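Local coordinates for antifreeze protein (Leucosporidium, PDB 3UYU) that binds to the surface of ice crystals and inhibits their growth, confers freeze tolerance and has low thermal hysteresis activity, at residues 11-16 against 223-228; 17-22 against 86-91; 66-71 against 77-82. The protein carries 2 engineered substitutions. All blocks are in the same frame, centred on the assembly; numbering follows the deposited sequence.

Contact 1. Residues 11-16 against 223-228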
ATOM      1  N   ALA A  11       6.839   1.140  -1.016  1.00 11.47           N
ATOM      2  CA  ALA A  11       8.021   1.767  -1.539  1.00 10.97           C
ATOM      3  C   ALA A  11       9.294   1.175  -0.910  1.00 12.50           C
ATOM      4  O   ALA A  11      10.386   1.376  -1.461  1.00 12.59           O
ATOM      5  CB  ALA A  11       7.973   3.275  -1.349  1.00  9.76           C
ATOM      6  N   SER A  12       9.178   0.429   0.168  1.00 12.36           N
ATOM      7  CA  SER A  12      10.358  -0.278   0.694  1.00 11.98           C
ATOM      8  C   SER A  12      10.736  -1.460  -0.202  1.00 13.47           C
ATOM      9  O   SER A  12      11.752  -2.111   0.097  1.00 14.14           O
ATOM     10  CB  SER A  12      10.154  -0.733   2.164  1.00 14.09           C
ATOM     11  OG  SER A  12       9.274  -1.773   2.201  1.00 14.57           O
ATOM     12  N   ASN A  13      10.014  -1.712  -1.297  1.00 11.07           N
ATOM     13  CA  ASN A  13      10.402  -2.794  -2.203  1.00 10.71           C
ATOM     14  C   ASN A  13      11.209  -2.276  -3.373  1.00  9.83           C
ATOM     15  O   ASN A  13      11.432  -3.030  -4.357  1.00 11.43           O
ATOM     16  CB  ASN A  13       9.143  -3.507  -2.758  1.00 12.10           C
ATOM     17  CG  ASN A  13       8.261  -4.099  -1.628  1.00 17.93           C
ATOM     18  OD1 ASN A  13       8.660  -4.163  -0.427  1.00 20.86           O
ATOM     19  ND2 ASN A  13       7.057  -4.508  -1.990  1.00 15.72           N
ATOM     20  N   PHE A  14      11.605  -0.995  -3.298  1.00  9.70           N
ATOM     21  CA  PHE A  14      12.329  -0.361  -4.442  1.00  8.00           C
ATOM     22  C   PHE A  14      13.633   0.277  -3.985  1.00  9.93           C
ATOM     23  O   PHE A  14      13.692   1.063  -3.010  1.00 10.13           O
ATOM     24  CB  PHE A  14      11.447   0.734  -5.143  1.00  9.99           C
ATOM     25  CG  PHE A  14      10.300   0.182  -5.936  1.00  9.53           C
ATOM     26  CD1 PHE A  14       9.094  -0.203  -5.295  1.00 10.86           C
ATOM     27  CD2 PHE A  14      10.430  -0.026  -7.321  1.00 10.74           C
ATOM     28  CE1 PHE A  14       8.071  -0.779  -6.023  1.00 10.70           C
ATOM     29  CE2 PHE A  14       9.413  -0.581  -8.046  1.00 12.80           C
ATOM     30  CZ  PHE A  14       8.196  -1.007  -7.365  1.00 10.33           C
ATOM     31  N   ALA A  15      14.647   0.025  -4.817  1.00  9.50           N
ATOM     32  CA  ALA A  15      15.842   0.868  -4.722  1.00  9.79           C
ATOM     33  C   ALA A  15      15.700   2.278  -5.250  1.00  9.91           C
ATOM     34  O   ALA A  15      16.226   3.208  -4.673  1.00 10.83           O
ATOM     35  CB  ALA A  15      17.011   0.151  -5.441  1.00 10.76           C
ATOM     36  N   ILE A  16      14.992   2.402  -6.377  1.00 10.92           N
ATOM     37  CA  ILE A  16      14.735   3.696  -6.988  1.00 10.16           C
ATOM     38  C   ILE A  16      13.276   3.663  -7.487  1.00 10.15           C
ATOM     39  O   ILE A  16      12.873   2.685  -8.137  1.00 10.33           O
ATOM     40  CB  ILE A  16      15.670   3.917  -8.221  1.00 12.00           C
ATOM     41  CG1 ILE A  16      17.136   3.846  -7.808  1.00 12.05           C
ATOM     42  CG2 ILE A  16      15.446   5.313  -8.776  1.00 12.78           C
ATOM     43  CD1 ILE A  16      18.089   4.015  -9.004  1.00 13.36           C
ATOM     44  N   PRO A 223      18.150  -2.346   0.888  1.00 14.09           N
ATOM     45  CA  PRO A 223      17.880  -3.536   1.741  1.00 16.09           C
ATOM     46  C   PRO A 223      17.134  -4.679   1.002  1.00 16.92           C
ATOM     47  O   PRO A 223      16.281  -4.477   0.106  1.00 17.35           O
ATOM     48  CB  PRO A 223      16.980  -2.940   2.835  1.00 17.96           C
ATOM     49  CG  PRO A 223      17.424  -1.508   2.921  1.00 14.58           C
ATOM     50  CD  PRO A 223      17.571  -1.119   1.437  1.00 15.18           C
ATOM     51  N   PHE A 224      17.521  -5.892   1.366  1.00 18.10           N
ATOM     52  CA  PHE A 224      16.862  -7.148   0.985  1.00 18.03           C
ATOM     53  C   PHE A 224      15.367  -7.104   1.280  1.00 17.49           C
ATOM     54  O   PHE A 224      14.946  -6.588   2.312  1.00 19.72           O
ATOM     55  CB  PHE A 224      17.527  -8.262   1.832  1.00 18.03           C
ATOM     56  CG  PHE A 224      16.906  -9.631   1.656  1.00 22.04           C
ATOM     57  CD1 PHE A 224      17.126 -10.379   0.490  1.00 23.92           C
ATOM     58  CD2 PHE A 224      16.113 -10.179   2.676  1.00 23.64           C
ATOM     59  CE1 PHE A 224      16.516 -11.685   0.329  1.00 22.60           C
ATOM     60  CE2 PHE A 224      15.519 -11.436   2.524  1.00 24.46           C
ATOM     61  CZ  PHE A 224      15.716 -12.190   1.353  1.00 22.27           C
ATOM     62  N   VAL A 225      14.591  -7.673   0.367  1.00 20.07           N
ATOM     63  CA  VAL A 225      13.140  -7.717   0.529  1.00 19.17           C
ATOM     64  C   VAL A 225      12.814  -9.198   0.704  1.00 20.93           C
ATOM     65  O   VAL A 225      12.983  -9.997  -0.256  1.00 21.32           O
ATOM     66  CB  VAL A 225      12.427  -7.165  -0.740  1.00 18.78           C
ATOM     67  CG1 VAL A 225      10.925  -7.225  -0.568  1.00 17.93           C
ATOM     68  CG2 VAL A 225      12.802  -5.704  -1.015  1.00 17.05           C
ATOM     69  N   PRO A 226      12.368  -9.597   1.914  1.00 23.63           N
ATOM     70  CA  PRO A 226      12.032 -11.023   2.135  1.00 25.72           C
ATOM     71  C   PRO A 226      10.807 -11.476   1.356  1.00 28.27           C
ATOM     72  O   PRO A 226       9.773 -10.767   1.341  1.00 27.34           O
ATOM     73  CB  PRO A 226      11.740 -11.114   3.656  1.00 26.59           C
ATOM     74  CG  PRO A 226      11.488  -9.674   4.107  1.00 25.55           C
ATOM     75  CD  PRO A 226      12.385  -8.829   3.173  1.00 23.41           C
ATOM     76  N   ALA A 227      10.927 -12.672   0.747  1.00 29.96           N
ATOM     77  CA  ALA A 227       9.816 -13.226  -0.032  1.00 31.55           C
ATOM     78  C   ALA A 227       8.698 -13.664   0.930  1.00 33.42           C
ATOM     79  O   ALA A 227       8.958 -14.396   1.884  1.00 32.44           O
ATOM     80  CB  ALA A 227      10.295 -14.391  -0.928  1.00 31.49           C
ATOM     81  N   PRO A 228       7.450 -13.180   0.690  1.00 34.17           N
ATOM     82  CA  PRO A 228       6.272 -13.649   1.460  1.00 35.48           C
ATOM     83  C   PRO A 228       6.277 -15.208   1.435  1.00 35.77           C
ATOM     84  O   PRO A 228       6.548 -15.797   0.371  1.00 37.19           O
ATOM     85  CB  PRO A 228       5.081 -13.032   0.703  1.00 35.57           C
ATOM     86  CG  PRO A 228       5.705 -11.908  -0.185  1.00 34.18           C
ATOM     87  CD  PRO A 228       7.087 -12.391  -0.508  1.00 35.25           C
TER
HETATM   88  O   HOH W   1      13.146  -4.075   2.425  1.00 22.64           O
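The flat amide of Asn13 meets Val225 on one face: the CG1 methyl sits almost straight above Asn13 OD1 at 3.8 Å, so the methyl meets the oxygen from above the amide plane. At the nitrogen end of the same amide, ND2 is hydrogen-bonded to the hydroxyl of Tyr79, which helps to fix how the group is turned. The side chains of Asn13 and Val225 cross at about a right angle. With CG1 anti to the backbone N (chi1 180°), Val225 directs its other branch to the backbone, CG2 lying 3.9 Å from Ser12 O and 4.0 Å from Asn13 CA. In this right-handed beta-helix, residues 11-13 belong to a 3-10 segment that leads toward strand 16-18, and residues 223-228 are extended tail after strand 219-221, so the contact lays the departing C-terminal chain against that 3-10 segment at the surface. Phe14 N donates to Ala11 O. A water is placed to donate to Phe224 O at 3.1 Å and, weakly, to Ser12 O at 3.3 Å, though it has more acceptors in reach than protons. Ser12 OG turns to Gly9 O. Asn13 and Pro228 both pack on Asn78 of the second subunit.

Contact 2. Residues 17-22 against 86-91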
ATOM      1  N   LEU A  17      12.518   4.686  -7.123  1.00  9.73           N
ATOM      2  CA  LEU A  17      11.154   4.855  -7.611  1.00 10.22           C
ATOM      3  C   LEU A  17      10.973   6.292  -8.015  1.00 10.26           C
ATOM      4  O   LEU A  17      11.335   7.163  -7.276  1.00 11.04           O
ATOM      5  CB  LEU A  17      10.142   4.480  -6.501  1.00 10.73           C
ATOM      6  CG  LEU A  17       8.649   4.464  -6.915  1.00  9.24           C
ATOM      7  CD1 LEU A  17       8.343   3.310  -7.869  1.00 11.43           C
ATOM      8  CD2 LEU A  17       7.826   4.272  -5.643  1.00 14.62           C
ATOM      9  N   ALA A  18      10.441   6.525  -9.225  1.00 10.33           N
ATOM     10  CA  ALA A  18      10.313   7.882  -9.729  1.00 11.00           C
ATOM     11  C   ALA A  18       9.026   8.037 -10.497  1.00 13.30           C
ATOM     12  O   ALA A  18       8.530   7.102 -11.042  1.00 14.31           O
ATOM     13  CB  ALA A  18      11.541   8.304 -10.630  1.00 13.06           C
ATOM     14  N   LYS A  19       8.549   9.256 -10.556  1.00 13.16           N
ATOM     15  CA  LYS A  19       7.267   9.484 -11.283  1.00 13.85           C
ATOM     16  C   LYS A  19       7.455   9.813 -12.742  1.00 14.30           C
ATOM     17  O   LYS A  19       6.564   9.535 -13.559  1.00 13.91           O
ATOM     18  CB  LYS A  19       6.487  10.605 -10.581  1.00 13.61           C
ATOM     19  CG  LYS A  19       5.898  10.149  -9.200  1.00 13.62           C
ATOM     20  CD  LYS A  19       4.952  11.181  -8.606  1.00 16.68           C
ATOM     21  CE  LYS A  19       3.642  11.076  -9.315  1.00 17.08           C
ATOM     22  NZ  LYS A  19       2.752  12.065  -8.541  1.00 21.12           N
ATOM     23  N   ALA A  20       8.579  10.435 -13.086  1.00 13.93           N
ATOM     24  CA  ALA A  20       8.770  10.992 -14.427  1.00 16.07           C
ATOM     25  C   ALA A  20       9.784  10.256 -15.278  1.00 16.17           C
ATOM     26  O   ALA A  20       9.714  10.270 -16.483  1.00 18.79           O
ATOM     27  CB  ALA A  20       9.193  12.452 -14.327  1.00 17.01           C
ATOM     28  N   GLY A  21      10.744   9.603 -14.627  1.00 15.37           N
ATOM     29  CA  GLY A  21      11.779   8.869 -15.357  1.00 14.44           C
ATOM     30  C   GLY A  21      13.014   8.535 -14.541  1.00 11.67           C
ATOM     31  O   GLY A  21      13.202   9.100 -13.452  1.00 11.68           O
ATOM     32  N   ILE A  22      13.788   7.598 -15.084  1.00 12.58           N
ATOM     33  CA  ILE A  22      15.115   7.274 -14.490  1.00 12.60           C
ATOM     34  C   ILE A  22      16.069   7.158 -15.639  1.00 13.55           C
ATOM     35  O   ILE A  22      15.774   6.430 -16.591  1.00 14.65           O
ATOM     36  CB  ILE A  22      15.066   5.973 -13.698  1.00 12.87           C
ATOM     37  CG1 ILE A  22      14.041   6.056 -12.525  1.00 11.60           C
ATOM     38  CG2 ILE A  22      16.525   5.575 -13.073  1.00 12.35           C
ATOM     39  CD1 ILE A  22      13.716   4.625 -11.977  1.00 11.81           C
ATOM     40  N   ASN A  86       2.314   5.348  -1.717  1.00  8.97           N
ATOM     41  CA  ASN A  86       2.959   5.142  -0.436  1.00  9.40           C
ATOM     42  C   ASN A  86       4.236   6.049  -0.225  1.00  8.20           C
ATOM     43  O   ASN A  86       4.438   6.584   0.884  1.00  9.45           O
ATOM     44  CB  ASN A  86       3.300   3.674  -0.249  1.00  8.30           C
ATOM     45  CG  ASN A  86       2.083   2.775   0.029  1.00 10.80           C
ATOM     46  OD1 ASN A  86       0.888   3.251   0.143  1.00 16.78           O
ATOM     47  ND2 ASN A  86       2.330   1.533   0.117  1.00  6.90           N
ATOM     48  N   ALA A  87       4.998   6.228  -1.311  1.00 10.27           N
ATOM     49  CA  ALA A  87       6.157   7.096  -1.254  1.00 11.40           C
ATOM     50  C   ALA A  87       5.751   8.541  -1.036  1.00 10.84           C
ATOM     51  O   ALA A  87       6.406   9.251  -0.245  1.00 12.01           O
ATOM     52  CB  ALA A  87       7.014   6.923  -2.501  1.00  9.53           C
ATOM     53  N   GLU A  88       4.620   8.996  -1.592  1.00 10.35           N
ATOM     54  CA  GLU A  88       4.104  10.369  -1.344  1.00 11.84           C
ATOM     55  C   GLU A  88       3.650  10.514   0.135  1.00  8.38           C
ATOM     56  O   GLU A  88       3.866  11.568   0.779  1.00 11.71           O
ATOM     57  CB  GLU A  88       2.877  10.631  -2.257  1.00 11.76           C
ATOM     58  CG  GLU A  88       2.797  11.773  -3.128  1.00 28.45           C
ATOM     59  CD  GLU A  88       3.283  11.292  -4.446  1.00 33.25           C
ATOM     60  OE1 GLU A  88       2.599  11.352  -5.522  1.00 35.09           O
ATOM     61  OE2 GLU A  88       4.383  10.760  -4.339  1.00 37.67           O
ATOM     62  N   THR A  89       2.959   9.477   0.662  1.00 10.58           N
ATOM     63  CA  THR A  89       2.505   9.501   2.041  1.00  9.53           C
ATOM     64  C   THR A  89       3.757   9.617   2.965  1.00 10.92           C
ATOM     65  O   THR A  89       3.743  10.365   3.908  1.00 12.06           O
ATOM     66  CB  THR A  89       1.687   8.236   2.320  1.00 10.17           C
ATOM     67  OG1 THR A  89       0.504   8.323   1.502  1.00 11.26           O
ATOM     68  CG2 THR A  89       1.366   8.098   3.823  1.00 10.00           C
ATOM     69  N   ALA A  90       4.817   8.888   2.658  1.00 12.02           N
ATOM     70  CA  ALA A  90       6.086   9.008   3.403  1.00  9.81           C
ATOM     71  C   ALA A  90       6.714  10.381   3.344  1.00 10.04           C
ATOM     72  O   ALA A  90       7.142  10.907   4.382  1.00 12.42           O
ATOM     73  CB  ALA A  90       7.089   7.919   2.939  1.00  9.18           C
ATOM     74  N   TYR A  91       6.814  10.975   2.146  1.00 11.85           N
ATOM     75  CA  TYR A  91       7.313  12.323   2.005  1.00 11.47           C
ATOM     76  C   TYR A  91       6.559  13.265   2.944  1.00 11.71           C
ATOM     77  O   TYR A  91       7.137  14.053   3.664  1.00 12.01           O
ATOM     78  CB  TYR A  91       7.151  12.780   0.526  1.00 11.71           C
ATOM     79  CG  TYR A  91       7.629  14.182   0.309  1.00 10.81           C
ATOM     80  CD1 TYR A  91       8.945  14.392  -0.117  1.00 13.33           C
ATOM     81  CD2 TYR A  91       6.809  15.294   0.569  1.00 13.14           C
ATOM     82  CE1 TYR A  91       9.431  15.657  -0.277  1.00 12.00           C
ATOM     83  CE2 TYR A  91       7.290  16.603   0.382  1.00 14.42           C
ATOM     84  CZ  TYR A  91       8.615  16.757  -0.058  1.00 16.53           C
ATOM     85  OH  TYR A  91       9.120  18.015  -0.222  1.00 17.03           O
TER
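Lys19 and Glu88 reach each other from opposite directions through bent chains: the lysine kinks at its third torsion (chi3 78°), while the glutamate folds at its second and has a first torsion away from any staggered position (chi1 -126°). The kink swings Lys19 NZ to 3.1 Å from Glu88 OE1, giving a salt bridge with a hydrogen bond in it. The ammonium comes to the syn side of the oxygen, 27° out of the carboxylate plane. Lys19 CD and CE are each 3.9 Å from the same Glu88 OE1. The other touch is apolar and slight: Leu17 CD2 and Ala87 CB are 4.2 Å apart.

Helix 76-96 runs along the outside of the right-handed beta-helix, and here it faces the corner where strand 16-18 gives way to strand 21-25. Strand 16-18 is flanked by parallel strands 34-36 and 202-209, and Leu17 points from it toward the helix, where it also packs on Leu80, Ala83 and Val84. Lys19, just past the strand end, lays its side chain on Val84 as well, and Glu88 also touches Gln210 in a neighbouring loop. The helical turn carrying Ala87 and Glu88 is kept regular by Ala90 N bonding to Asn86 O at 2.9 Å. A glycerol, probably from the crystallisation liquor, lies close by and makes a weak hydrogen bond with Leu17 O.

Contact 3. Residues 66-71 against 77-82. Engineered in segment 66-71: Met66 (natural residue Leu).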
HETATM    1  N   MSE A  66      14.367  -6.339 -10.623  1.00 13.08           N
HETATM    2  CA  MSE A  66      13.455  -6.128 -11.764  1.00 11.55           C
HETATM    3  C   MSE A  66      13.160  -4.693 -11.985  1.00 12.15           C
HETATM    4  O   MSE A  66      13.273  -3.857 -11.103  1.00 11.71           O
HETATM    5  CB  MSE A  66      12.116  -6.839 -11.460  1.00 13.58           C
HETATM    6  CG  MSE A  66      12.127  -8.301 -11.655  1.00 19.26           C
HETATM    7 SE   MSE A  66      12.983  -9.233 -10.198  1.00 23.98          SE
HETATM    8  CE  MSE A  66      12.365 -11.024 -10.733  1.00 21.73           C
ATOM      9  N   ILE A  67      12.715  -4.382 -13.211  1.00 11.13           N
ATOM     10  CA  ILE A  67      12.447  -3.013 -13.614  1.00 10.82           C
ATOM     11  C   ILE A  67      10.987  -2.973 -14.017  1.00 10.91           C
ATOM     12  O   ILE A  67      10.567  -3.793 -14.804  1.00 13.20           O
ATOM     13  CB  ILE A  67      13.314  -2.603 -14.868  1.00 12.63           C
ATOM     14  CG1 ILE A  67      14.773  -2.698 -14.426  1.00 17.44           C
ATOM     15  CG2 ILE A  67      12.924  -1.175 -15.325  1.00 10.70           C
ATOM     16  CD1 ILE A  67      15.829  -2.715 -15.530  1.00 18.07           C
ATOM     17  N   TYR A  68      10.299  -1.992 -13.499  1.00 10.08           N
ATOM     18  CA  TYR A  68       8.805  -1.879 -13.660  1.00 10.27           C
ATOM     19  C   TYR A  68       8.460  -0.506 -14.194  1.00 10.55           C
ATOM     20  O   TYR A  68       9.001   0.531 -13.797  1.00 12.02           O
ATOM     21  CB  TYR A  68       8.134  -2.037 -12.278  1.00 10.55           C
ATOM     22  CG  TYR A  68       8.299  -3.400 -11.653  1.00 11.44           C
ATOM     23  CD1 TYR A  68       7.595  -4.518 -12.124  1.00 12.19           C
ATOM     24  CD2 TYR A  68       9.171  -3.578 -10.551  1.00 13.33           C
ATOM     25  CE1 TYR A  68       7.738  -5.746 -11.534  1.00 11.52           C
ATOM     26  CE2 TYR A  68       9.328  -4.831  -9.996  1.00 11.58           C
ATOM     27  CZ  TYR A  68       8.614  -5.930 -10.492  1.00 14.77           C
ATOM     28  OH  TYR A  68       8.740  -7.178  -9.918  1.00 15.97           O
ATOM     29  N   ALA A  69       7.459  -0.467 -15.111  1.00 11.68           N
ATOM     30  CA  ALA A  69       6.908   0.820 -15.598  1.00 12.56           C
ATOM     31  C   ALA A  69       5.399   0.750 -15.740  1.00 11.25           C
ATOM     32  O   ALA A  69       4.868  -0.359 -15.817  1.00 12.31           O
ATOM     33  CB  ALA A  69       7.532   1.176 -16.978  1.00 13.57           C
ATOM     34  N   ALA A  70       4.814   1.962 -15.815  1.00 12.58           N
ATOM     35  CA  ALA A  70       3.318   2.098 -15.670  1.00 13.60           C
ATOM     36  C   ALA A  70       2.574   1.435 -16.879  1.00 15.12           C
ATOM     37  O   ALA A  70       1.375   1.167 -16.739  1.00 15.75           O
ATOM     38  CB  ALA A  70       2.902   3.537 -15.487  1.00 14.83           C
ATOM     39  N   ASP A  71       3.242   1.242 -18.029  1.00 14.63           N
ATOM     40  CA  ASP A  71       2.587   0.605 -19.207  1.00 15.85           C
ATOM     41  C   ASP A  71       2.768  -0.900 -19.308  1.00 16.02           C
ATOM     42  O   ASP A  71       2.310  -1.557 -20.278  1.00 17.90           O
ATOM     43  CB  ASP A  71       3.026   1.289 -20.525  1.00 16.22           C
ATOM     44  CG  ASP A  71       4.557   1.290 -20.735  1.00 19.91           C
ATOM     45  OD1 ASP A  71       5.341   1.455 -19.746  1.00 17.82           O
ATOM     46  OD2 ASP A  71       5.008   1.224 -21.903  1.00 20.35           O
ATOM     47  N   PRO A  77       0.918  -2.140 -13.216  1.00 12.16           N
ATOM     48  CA  PRO A  77       0.419  -0.790 -13.005  1.00 11.76           C
ATOM     49  C   PRO A  77      -0.143  -0.529 -11.574  1.00 11.02           C
ATOM     50  O   PRO A  77       0.158   0.494 -10.998  1.00 10.93           O
ATOM     51  CB  PRO A  77      -0.638  -0.607 -14.172  1.00 14.16           C
ATOM     52  CG  PRO A  77      -0.122  -1.590 -15.231  1.00 14.38           C
ATOM     53  CD  PRO A  77       0.358  -2.759 -14.448  1.00 14.68           C
ATOM     54  N   ASN A  78      -0.908  -1.492 -11.036  1.00 12.43           N
ATOM     55  CA  ASN A  78      -1.488  -1.233  -9.725  1.00 11.41           C
ATOM     56  C   ASN A  78      -0.457  -1.410  -8.587  1.00  9.76           C
ATOM     57  O   ASN A  78      -0.585  -0.727  -7.598  1.00 11.67           O
ATOM     58  CB  ASN A  78      -2.733  -2.126  -9.491  1.00 13.32           C
ATOM     59  CG  ASN A  78      -3.944  -1.590 -10.233  1.00 16.34           C
ATOM     60  OD1 ASN A  78      -4.082  -0.413 -10.454  1.00 19.75           O
ATOM     61  ND2 ASN A  78      -4.831  -2.473 -10.534  1.00 23.05           N
ATOM     62  N   TYR A  79       0.552  -2.285  -8.795  1.00 10.86           N
ATOM     63  CA  TYR A  79       1.671  -2.422  -7.843  1.00 11.57           C
ATOM     64  C   TYR A  79       2.466  -1.104  -7.763  1.00 10.22           C
ATOM     65  O   TYR A  79       2.726  -0.586  -6.665  1.00 10.91           O
ATOM     66  CB  TYR A  79       2.547  -3.541  -8.343  1.00 12.04           C
ATOM     67  CG  TYR A  79       3.775  -3.848  -7.482  1.00 10.96           C
ATOM     68  CD1 TYR A  79       3.648  -4.253  -6.136  1.00 12.60           C
ATOM     69  CD2 TYR A  79       5.038  -3.752  -8.061  1.00 12.38           C
ATOM     70  CE1 TYR A  79       4.790  -4.557  -5.376  1.00 14.54           C
ATOM     71  CE2 TYR A  79       6.182  -4.107  -7.310  1.00 15.29           C
ATOM     72  CZ  TYR A  79       6.038  -4.480  -5.984  1.00 14.31           C
ATOM     73  OH  TYR A  79       7.134  -4.803  -5.169  1.00 13.07           O
ATOM     74  N   LEU A  80       2.806  -0.563  -8.929  1.00 10.13           N
ATOM     75  CA  LEU A  80       3.460   0.731  -8.989  1.00 10.17           C
ATOM     76  C   LEU A  80       2.661   1.905  -8.437  1.00 11.81           C
ATOM     77  O   LEU A  80       3.195   2.839  -7.777  1.00 12.01           O
ATOM     78  CB  LEU A  80       3.893   1.050 -10.451  1.00 11.97           C
ATOM     79  CG  LEU A  80       5.144   0.298 -10.967  1.00 11.69           C
ATOM     80  CD1 LEU A  80       5.149   0.466 -12.472  1.00 11.02           C
ATOM     81  CD2 LEU A  80       6.417   0.894 -10.313  1.00 12.96           C
ATOM     82  N   ALA A  81       1.353   1.924  -8.740  1.00 11.30           N
ATOM     83  CA  ALA A  81       0.523   2.962  -8.166  1.00 10.16           C
ATOM     84  C   ALA A  81       0.551   2.988  -6.659  1.00  8.85           C
ATOM     85  O   ALA A  81       0.622   4.092  -6.069  1.00 10.34           O
ATOM     86  CB  ALA A  81      -0.956   2.821  -8.712  1.00 11.68           C
ATOM     87  N   ALA A  82       0.557   1.797  -6.063  1.00 11.19           N
ATOM     88  CA  ALA A  82       0.610   1.700  -4.617  1.00  9.95           C
ATOM     89  C   ALA A  82       1.996   2.139  -4.123  1.00  9.90           C
ATOM     90  O   ALA A  82       2.103   2.872  -3.145  1.00 10.09           O
ATOM     91  CB  ALA A  82       0.316   0.294  -4.152  1.00 10.37           C
TER
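Strand 67-69 and helix segment 77-82 are almost perpendicular, their directions 92° apart and their axes 8.5 Å from each other at closest approach. They belong to a right-handed beta-helix with a long helix laid along its flank, and a short connection turns the chain from strand 67-69 into helix 76-96. The backbones come nearest beside that turn, where Ala70 CA and Pro77 CA are 4.9 Å apart and the proline ring leans on a carbonyl, Pro77 CG standing 3.5 Å from Ala70 O.

Further into the interface two tyrosines form a T-shaped, edge-to-face pair. The edge of Tyr79 is directed at a face of Tyr68, with ring centroids 5.6 Å apart and planes at 71°. The meeting is off-centre: Tyr79 CE2 lies 4.2 Å from Tyr68 CE2, above the rim of the Tyr68 ring. Tyr79 carries its ring anti to the backbone nitrogen (chi1 -180°), which extends it from the helix toward the strand. Besides its bond with Asn13, the Tyr79 hydroxyl makes a weak one with Asn78 ND2 of the second subunit, and Tyr68 packs on Thr74 of that subunit, so this pair borders the dimer interface.

Leu80 packs on the backbone of the strand and on Tyr68 beside the aromatic pair. Both its methyls come up on the same side of Tyr68 CB, CD1 and CD2 each 3.9 Å from it. Leu80 CD1 also bears on the strand backbone, 3.3 Å from Ala69 C.

Helix 76-96 supplies one side of both contact 2 and contact 3, whose centres are about 11 Å apart; the centre of contact 1 is about 15 Å and 14 Å from theirs, and it touches the same helix through its own Ala11 and Phe14. Along the chain, residues 66-71 and 77-82 fall between the two segments of contact 2, and all of these fall between the segments of contact 1. Phe14 packs on Tyr68, Tyr79 and Leu80, Leu17 CD1 meets Leu80 CD2 at 3.9 Å, and Ala11 meets Ala87. Together the contacts join the flanking helix, the coils beside it and the C-terminal tail. Contacts 1 and 3 both reach the second subunit, although dimerization is not required for thermal hysteresis.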